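Local coordinates for toll-like receptor 13 (Mus musculus, PDB 4Z0C), which recognises a sequence in bacterial 23S ribosomal RNA through its leucine-rich-repeat ectodomain and signals via MYD88 and TRAF6 to trigger inflammatory responses, at residues 564-569 with 592-597; 509-514 with 538-543; 556-561 with 580-585. All blocks are in the same frame, centred on the assembly; numbering follows the deposited sequence.

Contact 1: residues 564-569 with 592-597; sequences VFLDHH and LYLNAS. With nucleotides of chain D.
Tyr593 carries its CG trans to the backbone N (chi1 -174°), while Asp567 holds its CG beside the N and trans to the carbonyl carbon (chi1 -58°). Together these rotations bring carboxylate and phenol ring across one another, their planes 76° apart, with Asp567 OD1 3.2 Å from Tyr593 CD1. Phe565 projects from the same face of the sheet as Tyr593. One face of its ring is covered by the cytosine of C10 of chain D, whose C5 sits 3.6 Å above the centre of the Phe565 ring, and the backbone N of Tyr593 meets the ring at its edge.

The two strands, 564-566 and 592-594, run parallel in consecutive leucine-rich repeats. Their ladder passes from Tyr593 N to Val564 O, from Leu566 N to Tyr593 O and from Asn595 N to Leu566 O. On the face turned from the RNA, Leu566 and Leu594 lie alongside each other, CD1 of the former 3.6 Å from CD2 of the latter.

Past the strands, side chains continue the pairing. Asn595 ND2 donates to Asp567 O at 2.8 Å, the acceptor lying in the amide plane. Asn595 OD1 closes an Asx turn by accepting from Ser597 N and takes a second bond from Ser597 OG. That hydroxyl in turn receives His569 NE2 at 2.8 Å, in the plane of the imidazole, a bond that extends the contact beyond the strands.

At the base, C10 N4 of chain D donates to Asp567 OD1 at 3.1 Å, whereas C10 N3 of chain D lies only 2.7 Å from Asp567 OD2. Two nominal acceptors this close suggest a proton between them, on the carboxylate or on N3, a state that an acidic endosome would favour.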
loop_
_atom_site.group_PDB
_atom_site.type_symbol
_atom_site.label_atom_id
_atom_site.label_comp_id
_atom_site.label_asym_id
_atom_site.label_seq_id
_atom_site.Cartn_x
_atom_site.Cartn_y
_atom_site.Cartn_z
ATOM N N VAL A 564 -15.129 -2.433 8.123
ATOM C CA VAL A 564 -16.280 -1.970 7.352
ATOM C C VAL A 564 -17.451 -1.881 8.311
ATOM O O VAL A 564 -17.853 -2.884 8.889
ATOM C CB VAL A 564 -16.673 -2.932 6.192
ATOM C CG1 VAL A 564 -17.763 -2.304 5.345
ATOM C CG2 VAL A 564 -15.488 -3.250 5.309
ATOM N N PHE A 565 -17.970 -0.677 8.514
ATOM C CA PHE A 565 -19.100 -0.477 9.405
ATOM C C PHE A 565 -20.281 0.038 8.599
ATOM O O PHE A 565 -20.284 1.185 8.145
ATOM C CB PHE A 565 -18.758 0.518 10.524
ATOM C CG PHE A 565 -17.514 0.162 11.297
ATOM C CD1 PHE A 565 -17.323 -1.116 11.790
ATOM C CD2 PHE A 565 -16.513 1.108 11.496
ATOM C CE1 PHE A 565 -16.165 -1.444 12.491
ATOM C CE2 PHE A 565 -15.356 0.789 12.201
ATOM C CZ PHE A 565 -15.179 -0.489 12.699
ATOM N N LEU A 566 -21.278 -0.821 8.433
ATOM C CA LEU A 566 -22.521 -0.486 7.751
ATOM C C LEU A 566 -23.632 -0.500 8.816
ATOM O O LEU A 566 -24.347 -1.486 8.982
ATOM C CB LEU A 566 -22.777 -1.507 6.621
ATOM C CG LEU A 566 -21.759 -1.456 5.464
ATOM C CD1 LEU A 566 -21.425 -2.833 4.872
ATOM C CD2 LEU A 566 -22.266 -0.525 4.376
ATOM N N ASP A 567 -23.741 0.606 9.551
ATOM C CA ASP A 567 -24.588 0.701 10.734
ATOM C C ASP A 567 -26.048 0.924 10.409
ATOM O O ASP A 567 -26.914 0.617 11.217
ATOM C CB ASP A 567 -24.147 1.860 11.642
ATOM C CG ASP A 567 -22.708 1.750 12.098
ATOM O OD1 ASP A 567 -22.158 0.629 12.170
ATOM O OD2 ASP A 567 -22.140 2.806 12.429
ATOM N N HIS A 568 -26.324 1.507 9.250
ATOM C CA HIS A 568 -27.676 1.981 8.969
ATOM C C HIS A 568 -28.380 1.216 7.831
ATOM O O HIS A 568 -28.539 0.001 7.913
ATOM C CB HIS A 568 -27.638 3.488 8.712
ATOM C CG HIS A 568 -26.977 4.261 9.811
ATOM N ND1 HIS A 568 -27.489 4.326 11.091
ATOM C CD2 HIS A 568 -25.820 4.971 9.832
ATOM C CE1 HIS A 568 -26.693 5.061 11.846
ATOM N NE2 HIS A 568 -25.672 5.460 11.105
ATOM N N HIS A 569 -28.793 1.913 6.776
ATOM C CA HIS A 569 -29.463 1.238 5.664
ATOM C C HIS A 569 -28.817 1.580 4.323
ATOM O O HIS A 569 -29.492 1.915 3.343
ATOM C CB HIS A 569 -30.958 1.533 5.679
ATOM C CG HIS A 569 -31.700 0.764 6.730
ATOM N ND1 HIS A 569 -32.767 1.286 7.430
ATOM C CD2 HIS A 569 -31.510 -0.489 7.212
ATOM C CE1 HIS A 569 -33.210 0.384 8.289
ATOM N NE2 HIS A 569 -32.462 -0.700 8.180
ATOM N N LEU A 592 -16.144 -5.413 11.595
ATOM C CA LEU A 592 -17.329 -5.527 10.750
ATOM C C LEU A 592 -18.585 -5.254 11.545
ATOM O O LEU A 592 -18.767 -5.814 12.615
ATOM C CB LEU A 592 -17.418 -6.938 10.174
ATOM C CG LEU A 592 -17.997 -7.195 8.774
ATOM C CD1 LEU A 592 -18.649 -8.583 8.719
ATOM C CD2 LEU A 592 -18.941 -6.116 8.279
ATOM N N TYR A 593 -19.428 -4.366 11.037
ATOM C CA TYR A 593 -20.769 -4.218 11.563
ATOM C C TYR A 593 -21.765 -4.107 10.436
ATOM O O TYR A 593 -21.605 -3.276 9.550
ATOM C CB TYR A 593 -20.901 -3.004 12.485
ATOM C CG TYR A 593 -22.256 -2.931 13.149
ATOM C CD1 TYR A 593 -23.341 -2.326 12.517
ATOM C CD2 TYR A 593 -22.460 -3.498 14.398
ATOM C CE1 TYR A 593 -24.591 -2.286 13.123
ATOM C CE2 TYR A 593 -23.699 -3.463 15.006
ATOM C CZ TYR A 593 -24.756 -2.857 14.369
ATOM O OH TYR A 593 -25.977 -2.827 14.999
ATOM N N LEU A 594 -22.808 -4.930 10.500
ATOM C CA LEU A 594 -23.897 -4.902 9.533
ATOM C C LEU A 594 -25.203 -4.722 10.304
ATOM O O LEU A 594 -25.500 -5.505 11.208
ATOM C CB LEU A 594 -23.938 -6.209 8.724
ATOM C CG LEU A 594 -22.654 -6.663 8.018
ATOM C CD1 LEU A 594 -22.820 -8.041 7.392
ATOM C CD2 LEU A 594 -22.252 -5.677 6.953
ATOM N N ASN A 595 -25.948 -3.662 9.991
ATOM C CA ASN A 595 -27.242 -3.421 10.617
ATOM C C ASN A 595 -28.110 -4.661 10.449
ATOM O O ASN A 595 -28.038 -5.344 9.422
ATOM C CB ASN A 595 -27.915 -2.193 9.992
ATOM C CG ASN A 595 -29.276 -1.864 10.622
ATOM O OD1 ASN A 595 -30.248 -2.608 10.453
ATOM N ND2 ASN A 595 -29.353 -0.732 11.331
ATOM N N ALA A 596 -28.914 -4.962 11.466
ATOM C CA ALA A 596 -29.712 -6.189 11.469
ATOM C C ALA A 596 -30.577 -6.308 10.214
ATOM O O ALA A 596 -30.754 -7.399 9.692
ATOM C CB ALA A 596 -30.568 -6.271 12.721
ATOM N N SER A 597 -31.083 -5.186 9.709
ATOM C CA SER A 597 -31.943 -5.221 8.531
ATOM C C SER A 597 -31.276 -4.691 7.256
ATOM O O SER A 597 -31.967 -4.290 6.320
ATOM C CB SER A 597 -33.236 -4.443 8.805
ATOM O OG SER A 597 -32.962 -3.156 9.335
ATOM P P C D 10 -14.449 4.320 18.547
ATOM O OP1 C D 10 -14.811 5.608 19.179
ATOM O OP2 C D 10 -14.996 3.053 19.104
ATOM O "O5'" C D 10 -14.846 4.418 17.013
ATOM C "C5'" C D 10 -14.342 5.482 16.214
ATOM C "C4'" C D 10 -15.459 6.237 15.549
ATOM O "O4'" C D 10 -16.131 5.346 14.614
ATOM C "C3'" C D 10 -16.543 6.778 16.491
ATOM O "O3'" C D 10 -16.984 8.056 16.030
ATOM C "C2'" C D 10 -17.670 5.758 16.336
ATOM O "O2'" C D 10 -18.957 6.284 16.567
ATOM C "C1'" C D 10 -17.515 5.332 14.875
ATOM N N1 C D 10 -18.032 3.985 14.612
ATOM C C2 C D 10 -19.256 3.850 13.937
ATOM O O2 C D 10 -19.865 4.853 13.537
ATOM N N3 C D 10 -19.750 2.617 13.724
ATOM C C4 C D 10 -19.091 1.546 14.162
ATOM N N4 C D 10 -19.645 0.349 13.912
ATOM C C5 C D 10 -17.850 1.650 14.861
ATOM C C6 C D 10 -17.355 2.878 15.060
#

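Contact 2: residues 509-514 with 538-543; sequences TYETTR and GIQVVP. With nucleotides of chain D.
Tyr510 and Pro543 join two neighbouring turns of the leucine-rich-repeat solenoid, LRR 20 and LRR 21. The proline ring crosses over the tyrosine at about a right angle in a CH-pi contact: Pro543 CG is 3.5 Å from the centroid of the Tyr510 ring and 9° from its normal. Backbone bonds flank this pair, Tyr510 N giving to Ile539 O and Tyr510 O receiving Val541 N, a single bridge, since 509-514 has no regular strand of its own. Beside it, the hydroxyl of Thr509 donates to Gly538 O, with OG1 and that oxygen 2.6 Å apart. Because OG1 sits next to the backbone N (chi1 -66°), the methyl CG2 is trans to that N and packs against the amide of Gln540.

The next shell is RNA. Gln540 and Glu511 lie side by side, pointing the same way. Gln540 OE1 accepts from N4 of C11 of chain D at 3.3 Å, and its NE2 is tied to His537 O, which orients the amide. Glu511 OE1 accepts from N4 of C2 of chain D at 2.8 Å, while its OE2 lies 2.6 Å from N3 of that base, a separation that would probably require a proton between them. Thr512 OG1 donates to OP2 of C11 of chain D at 2.8 Å. Arg514 forms a salt bridge to another phosphate of the RNA, and the isopropyl group of Val541 packs against C10 of chain D.

One water molecule adds a further link between the backbones, donating to Thr512 O at 2.7 Å and to Val541 O at 3.0 Å.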
loop_
_atom_site.group_PDB
_atom_site.type_symbol
_atom_site.label_atom_id
_atom_site.label_comp_id
_atom_site.label_asym_id
_atom_site.label_seq_id
_atom_site.Cartn_x
_atom_site.Cartn_y
_atom_site.Cartn_z
ATOM N N THR A 509 -11.748 6.573 3.459
ATOM C CA THR A 509 -11.970 6.236 4.848
ATOM C C THR A 509 -12.744 7.348 5.547
ATOM O O THR A 509 -12.456 8.523 5.332
ATOM C CB THR A 509 -10.631 6.076 5.567
ATOM O OG1 THR A 509 -9.939 4.946 5.025
ATOM C CG2 THR A 509 -10.845 5.882 7.085
ATOM N N TYR A 510 -13.751 6.976 6.337
ATOM C CA TYR A 510 -14.456 7.931 7.193
ATOM C C TYR A 510 -14.320 7.539 8.667
ATOM O O TYR A 510 -14.601 6.406 9.030
ATOM C CB TYR A 510 -15.924 8.041 6.785
ATOM C CG TYR A 510 -16.110 8.520 5.366
ATOM C CD1 TYR A 510 -16.065 7.630 4.301
ATOM C CD2 TYR A 510 -16.307 9.869 5.088
ATOM C CE1 TYR A 510 -16.226 8.063 2.992
ATOM C CE2 TYR A 510 -16.463 10.317 3.782
ATOM C CZ TYR A 510 -16.420 9.409 2.743
ATOM O OH TYR A 510 -16.584 9.842 1.451
ATOM N N GLU A 511 -13.859 8.466 9.508
ATOM C CA GLU A 511 -13.610 8.156 10.917
ATOM C C GLU A 511 -14.783 8.485 11.847
ATOM O O GLU A 511 -14.663 8.363 13.058
ATOM C CB GLU A 511 -12.341 8.843 11.422
ATOM C CG GLU A 511 -11.105 8.483 10.652
ATOM C CD GLU A 511 -9.842 8.651 11.467
ATOM O OE1 GLU A 511 -9.843 9.443 12.444
ATOM O OE2 GLU A 511 -8.842 7.985 11.129
ATOM N N THR A 512 -15.910 8.885 11.273
ATOM C CA THR A 512 -17.105 9.176 12.050
ATOM C C THR A 512 -18.340 9.006 11.158
ATOM O O THR A 512 -18.215 8.835 9.944
ATOM C CB THR A 512 -17.069 10.615 12.623
ATOM O OG1 THR A 512 -18.155 10.806 13.549
ATOM C CG2 THR A 512 -17.145 11.644 11.497
ATOM N N THR A 513 -19.523 9.001 11.775
ATOM C CA THR A 513 -20.783 8.972 11.039
ATOM C C THR A 513 -20.972 10.223 10.190
ATOM O O THR A 513 -20.810 11.340 10.670
ATOM C CB THR A 513 -21.982 8.809 11.998
ATOM O OG1 THR A 513 -21.871 7.555 12.675
ATOM C CG2 THR A 513 -23.305 8.855 11.233
ATOM N N ARG A 514 -21.327 10.034 8.928
ATOM C CA ARG A 514 -21.468 11.153 8.000
ATOM C C ARG A 514 -22.683 10.935 7.127
ATOM O O ARG A 514 -23.027 9.803 6.807
ATOM C CB ARG A 514 -20.222 11.296 7.100
ATOM C CG ARG A 514 -18.992 11.881 7.785
ATOM C CD ARG A 514 -19.121 13.394 7.876
ATOM N NE ARG A 514 -18.439 13.964 9.037
ATOM C CZ ARG A 514 -17.138 14.220 9.098
ATOM N NH1 ARG A 514 -16.353 13.957 8.061
ATOM N NH2 ARG A 514 -16.622 14.744 10.196
ATOM N N GLY A 538 -9.023 0.836 5.960
ATOM C CA GLY A 538 -10.398 0.384 5.832
ATOM C C GLY A 538 -11.289 1.559 5.526
ATOM O O GLY A 538 -10.950 2.688 5.859
ATOM N N ILE A 539 -12.425 1.299 4.899
ATOM C CA ILE A 539 -13.411 2.338 4.629
ATOM C C ILE A 539 -13.983 2.837 5.958
ATOM O O ILE A 539 -14.449 3.966 6.057
ATOM C CB ILE A 539 -14.536 1.825 3.699
ATOM C CG1 ILE A 539 -15.445 2.963 3.229
ATOM C CG2 ILE A 539 -15.333 0.758 4.383
ATOM C CD1 ILE A 539 -16.327 2.579 2.042
ATOM N N GLN A 540 -13.898 1.998 6.986
ATOM C CA GLN A 540 -14.452 2.319 8.305
ATOM C C GLN A 540 -15.925 2.701 8.269
ATOM O O GLN A 540 -16.757 1.901 7.826
ATOM C CB GLN A 540 -13.610 3.377 9.043
ATOM C CG GLN A 540 -12.362 2.768 9.647
ATOM C CD GLN A 540 -11.379 3.785 10.150
ATOM O OE1 GLN A 540 -11.690 4.594 11.028
ATOM N NE2 GLN A 540 -10.168 3.747 9.605
ATOM N N VAL A 541 -16.262 3.892 8.757
ATOM C CA VAL A 541 -17.680 4.222 8.872
ATOM C C VAL A 541 -18.221 4.600 7.509
ATOM O O VAL A 541 -17.901 5.666 6.994
ATOM C CB VAL A 541 -17.961 5.375 9.874
ATOM C CG1 VAL A 541 -19.461 5.409 10.245
ATOM C CG2 VAL A 541 -17.082 5.250 11.117
ATOM N N VAL A 542 -19.004 3.718 6.896
ATOM C CA VAL A 542 -19.570 4.050 5.596
ATOM C C VAL A 542 -20.658 5.120 5.758
ATOM O O VAL A 542 -21.581 4.925 6.520
ATOM C CB VAL A 542 -20.133 2.813 4.874
ATOM C CG1 VAL A 542 -20.801 3.229 3.590
ATOM C CG2 VAL A 542 -19.022 1.786 4.605
ATOM N N PRO A 543 -20.533 6.262 5.050
ATOM C CA PRO A 543 -21.564 7.308 5.119
ATOM C C PRO A 543 -22.947 6.725 4.869
ATOM O O PRO A 543 -23.072 5.775 4.098
ATOM C CB PRO A 543 -21.166 8.263 3.989
ATOM C CG PRO A 543 -19.688 8.122 3.911
ATOM C CD PRO A 543 -19.417 6.659 4.170
ATOM P P C D 11 -16.914 9.343 16.998
ATOM O OP1 C D 11 -17.381 8.907 18.330
ATOM O OP2 C D 11 -17.611 10.442 16.276
ATOM O "O5'" C D 11 -15.352 9.686 17.126
ATOM C "C5'" C D 11 -14.619 10.241 16.032
ATOM C "C4'" C D 11 -13.165 10.476 16.388
ATOM O "O4'" C D 11 -12.524 9.212 16.699
ATOM C "C3'" C D 11 -12.274 11.074 15.300
ATOM O "O3'" C D 11 -12.387 12.478 15.186
ATOM C "C2'" C D 11 -10.877 10.644 15.728
ATOM O "O2'" C D 11 -10.374 11.512 16.733
ATOM C "C1'" C D 11 -11.150 9.277 16.362
ATOM N N1 C D 11 -10.790 8.157 15.466
ATOM C C2 C D 11 -9.457 7.781 15.529
ATOM O O2 C D 11 -8.717 8.398 16.302
ATOM N N3 C D 11 -9.008 6.762 14.771
ATOM C C4 C D 11 -9.837 6.135 13.945
ATOM N N4 C D 11 -9.306 5.134 13.227
ATOM C C5 C D 11 -11.213 6.506 13.845
ATOM C C6 C D 11 -11.652 7.515 14.617
ATOM P P C D 10 -14.449 4.320 18.547
ATOM O OP1 C D 10 -14.811 5.608 19.179
ATOM O OP2 C D 10 -14.996 3.053 19.104
ATOM O "O5'" C D 10 -14.846 4.418 17.013
ATOM C "C5'" C D 10 -14.342 5.482 16.214
ATOM C "C4'" C D 10 -15.459 6.237 15.549
ATOM O "O4'" C D 10 -16.131 5.346 14.614
ATOM C "C3'" C D 10 -16.543 6.778 16.491
ATOM O "O3'" C D 10 -16.984 8.056 16.030
ATOM C "C2'" C D 10 -17.670 5.758 16.336
ATOM O "O2'" C D 10 -18.957 6.284 16.567
ATOM C "C1'" C D 10 -17.515 5.332 14.875
ATOM N N1 C D 10 -18.032 3.985 14.612
ATOM C C2 C D 10 -19.256 3.850 13.937
ATOM O O2 C D 10 -19.865 4.853 13.537
ATOM N N3 C D 10 -19.750 2.617 13.724
ATOM C C4 C D 10 -19.091 1.546 14.162
ATOM N N4 C D 10 -19.645 0.349 13.912
ATOM C C5 C D 10 -17.850 1.650 14.861
ATOM C C6 C D 10 -17.355 2.878 15.060
ATOM P P C D 2 0.968 10.524 12.254
ATOM O OP1 C D 2 0.145 11.720 11.981
ATOM O OP2 C D 2 1.862 10.362 13.439
ATOM O "O5'" C D 2 -0.093 9.330 12.306
ATOM C "C5'" C D 2 0.302 7.965 12.429
ATOM C "C4'" C D 2 -0.657 7.040 11.721
ATOM O "O4'" C D 2 -1.956 7.054 12.387
ATOM C "C3'" C D 2 -0.923 7.393 10.260
ATOM O "O3'" C D 2 -1.050 6.170 9.539
ATOM C "C2'" C D 2 -2.276 8.088 10.314
ATOM O "O2'" C D 2 -2.999 8.079 9.104
ATOM C "C1'" C D 2 -2.964 7.314 11.433
ATOM N N1 C D 2 -4.075 8.032 12.060
ATOM C C2 C D 2 -5.357 7.743 11.580
ATOM O O2 C D 2 -5.477 6.901 10.680
ATOM N N3 C D 2 -6.418 8.386 12.105
ATOM C C4 C D 2 -6.227 9.289 13.079
ATOM N N4 C D 2 -7.293 9.918 13.589
ATOM C C5 C D 2 -4.930 9.585 13.580
ATOM C C6 C D 2 -3.885 8.949 13.049
HETATM O O HOH W 1 -19.560 8.007 7.748
#

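Contact 3: residues 556-561 with 580-585; sequences LLLGKN and LDISGT
Lys560 N donates to Ser583 O at 2.7 Å, the link that holds the turn after strand 555-557 against the turn after strand 579-581. Between the strands themselves, Asp581 N bonds to Leu556 O, and Leu558 N reaches Asp581 O at 2.8 Å.

Gly559 fits closely into the second turn: its CA lies 3.1 Å from Ser583 O and 3.6 Å from Asp581 OD1. Asp581 has its CG trans to the backbone N (chi1 -178°), which carries OD1 back over its own turn. There it accepts from Ser583 N at 3.0 Å from above the carboxylate plane, completing an Asx turn. The other oxygen, OD2, accepts from N6 of an adenine of the bound RNA, so the two oxygens of one carboxylate serve the turn and the RNA. Ser583 OG is held chiefly by Glu611 N.

On the opposite face of the sheet, Leu556 and Leu580 lie alongside each other and point the same way, Leu580 CD1 approaching Leu556 CB to 4.0 Å. Leu558 and Ile582 continue this apolar layer, meeting through their CD1 atoms.

Asn561 turns back on its own loop: ND2 donates to Leu558 O at 2.7 Å from well above the carbonyl plane, and it also reaches Leu532 O, while OD1 receives Gln535 N. Thr585 occupies the equivalent place in the next repeat, its CG2 3.4 Å from Asn561 O and its OG1 bonded to Asn613. Leucines stacked from turn to turn, with buried polar side chains stitching the loops that follow the strands, are the signature of a leucine-rich-repeat solenoid.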
loop_
_atom_site.group_PDB
_atom_site.type_symbol
_atom_site.label_atom_id
_atom_site.label_comp_id
_atom_site.label_asym_id
_atom_site.label_seq_id
_atom_site.Cartn_x
_atom_site.Cartn_y
_atom_site.Cartn_z
ATOM N N LEU A 556 -20.862 -5.326 -5.972
ATOM C CA LEU A 556 -20.175 -4.440 -5.023
ATOM C C LEU A 556 -19.115 -5.253 -4.305
ATOM O O LEU A 556 -19.408 -6.317 -3.759
ATOM C CB LEU A 556 -21.160 -3.835 -4.014
ATOM C CG LEU A 556 -20.698 -2.896 -2.894
ATOM C CD1 LEU A 556 -19.910 -1.736 -3.448
ATOM C CD2 LEU A 556 -21.896 -2.376 -2.124
ATOM N N LEU A 557 -17.867 -4.802 -4.380
ATOM C CA LEU A 557 -16.770 -5.493 -3.715
ATOM C C LEU A 557 -16.208 -4.589 -2.607
ATOM O O LEU A 557 -15.646 -3.544 -2.917
ATOM C CB LEU A 557 -15.677 -5.823 -4.713
ATOM C CG LEU A 557 -16.018 -6.535 -6.019
ATOM C CD1 LEU A 557 -14.737 -6.807 -6.706
ATOM C CD2 LEU A 557 -16.786 -7.836 -5.788
ATOM N N LEU A 558 -16.406 -4.961 -1.342
ATOM C CA LEU A 558 -15.907 -4.199 -0.205
ATOM C C LEU A 558 -14.940 -5.070 0.603
ATOM O O LEU A 558 -14.582 -4.730 1.742
ATOM C CB LEU A 558 -17.057 -3.759 0.701
ATOM C CG LEU A 558 -18.116 -2.813 0.136
ATOM C CD1 LEU A 558 -19.276 -2.703 1.129
ATOM C CD2 LEU A 558 -17.555 -1.460 -0.181
ATOM N N GLY A 559 -14.539 -6.205 0.029
ATOM C CA GLY A 559 -13.624 -7.119 0.707
ATOM C C GLY A 559 -12.234 -6.549 1.000
ATOM O O GLY A 559 -11.889 -5.471 0.528
ATOM N N LYS A 560 -11.444 -7.269 1.793
ATOM C CA LYS A 560 -10.060 -6.893 2.123
ATOM C C LYS A 560 -9.873 -5.556 2.844
ATOM O O LYS A 560 -8.746 -5.054 2.903
ATOM C CB LYS A 560 -9.157 -6.915 0.878
ATOM C CG LYS A 560 -9.175 -8.236 0.122
ATOM C CD LYS A 560 -8.021 -8.379 -0.847
ATOM C CE LYS A 560 -8.037 -9.778 -1.446
ATOM N NZ LYS A 560 -8.133 -10.850 -0.409
ATOM N N ASN A 561 -10.956 -4.976 3.366
ATOM C CA ASN A 561 -10.872 -3.781 4.211
ATOM C C ASN A 561 -10.606 -4.155 5.682
ATOM O O ASN A 561 -11.233 -5.069 6.215
ATOM C CB ASN A 561 -12.157 -2.953 4.117
ATOM C CG ASN A 561 -12.217 -2.088 2.869
ATOM O OD1 ASN A 561 -11.574 -1.041 2.793
ATOM N ND2 ASN A 561 -13.005 -2.514 1.892
ATOM N N LEU A 580 -22.462 -9.475 -3.780
ATOM C CA LEU A 580 -21.880 -8.652 -2.727
ATOM C C LEU A 580 -20.754 -9.412 -2.038
ATOM O O LEU A 580 -20.943 -10.544 -1.621
ATOM C CB LEU A 580 -22.948 -8.280 -1.693
ATOM C CG LEU A 580 -22.409 -7.569 -0.456
ATOM C CD1 LEU A 580 -21.802 -6.277 -0.906
ATOM C CD2 LEU A 580 -23.513 -7.315 0.559
ATOM N N ASP A 581 -19.576 -8.805 -1.936
ATOM C CA ASP A 581 -18.477 -9.406 -1.178
ATOM C C ASP A 581 -17.927 -8.454 -0.095
ATOM O O ASP A 581 -17.457 -7.354 -0.390
ATOM C CB ASP A 581 -17.360 -9.854 -2.116
ATOM C CG ASP A 581 -16.203 -10.539 -1.387
ATOM O OD1 ASP A 581 -15.513 -9.894 -0.571
ATOM O OD2 ASP A 581 -15.935 -11.718 -1.665
ATOM N N ILE A 582 -18.013 -8.894 1.158
ATOM C CA ILE A 582 -17.404 -8.213 2.290
ATOM C C ILE A 582 -16.586 -9.209 3.101
ATOM O O ILE A 582 -16.861 -9.469 4.288
ATOM C CB ILE A 582 -18.453 -7.578 3.203
ATOM C CG1 ILE A 582 -19.534 -6.918 2.356
ATOM C CG2 ILE A 582 -17.780 -6.557 4.114
ATOM C CD1 ILE A 582 -20.604 -6.230 3.155
ATOM N N SER A 583 -15.586 -9.774 2.440
ATOM C CA SER A 583 -14.739 -10.784 3.048
ATOM C C SER A 583 -13.419 -10.186 3.480
ATOM O O SER A 583 -13.007 -9.160 2.960
ATOM C CB SER A 583 -14.487 -11.921 2.055
ATOM O OG SER A 583 -15.723 -12.416 1.565
ATOM N N GLY A 584 -12.768 -10.828 4.443
ATOM C CA GLY A 584 -11.392 -10.516 4.772
ATOM C C GLY A 584 -11.154 -9.353 5.728
ATOM O O GLY A 584 -10.061 -8.818 5.735
ATOM N N THR A 585 -12.146 -8.950 6.524
ATOM C CA THR A 585 -11.893 -7.966 7.577
ATOM C C THR A 585 -11.160 -8.616 8.750
ATOM O O THR A 585 -10.449 -7.947 9.484
ATOM C CB THR A 585 -13.171 -7.245 8.053
ATOM O OG1 THR A 585 -13.928 -8.089 8.947
ATOM C CG2 THR A 585 -14.019 -6.820 6.857
#

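All three contacts join consecutive repeats in the same part of the receptor, LRR 20 to LRR 23, and all line the RNA site. Contact 3 pairs the repeat strands, and contact 1 joins the same two repeats farther along the chain; their centres are about 13 Å apart, and Leu566 of contact 1 packs on Ile582 of contact 3. Contacts 1 and 2, with centres about 12 Å apart, share a small parallel sheet: Phe565 N probably bonds to Gln540 O at 2.9 Å. C10 of chain D touches both, its base edge at Asp567 and its sugar and O2 near Val541. Contacts 2 and 3, about 15 Å apart, meet where Ile539 N approaches Asn561 OD1.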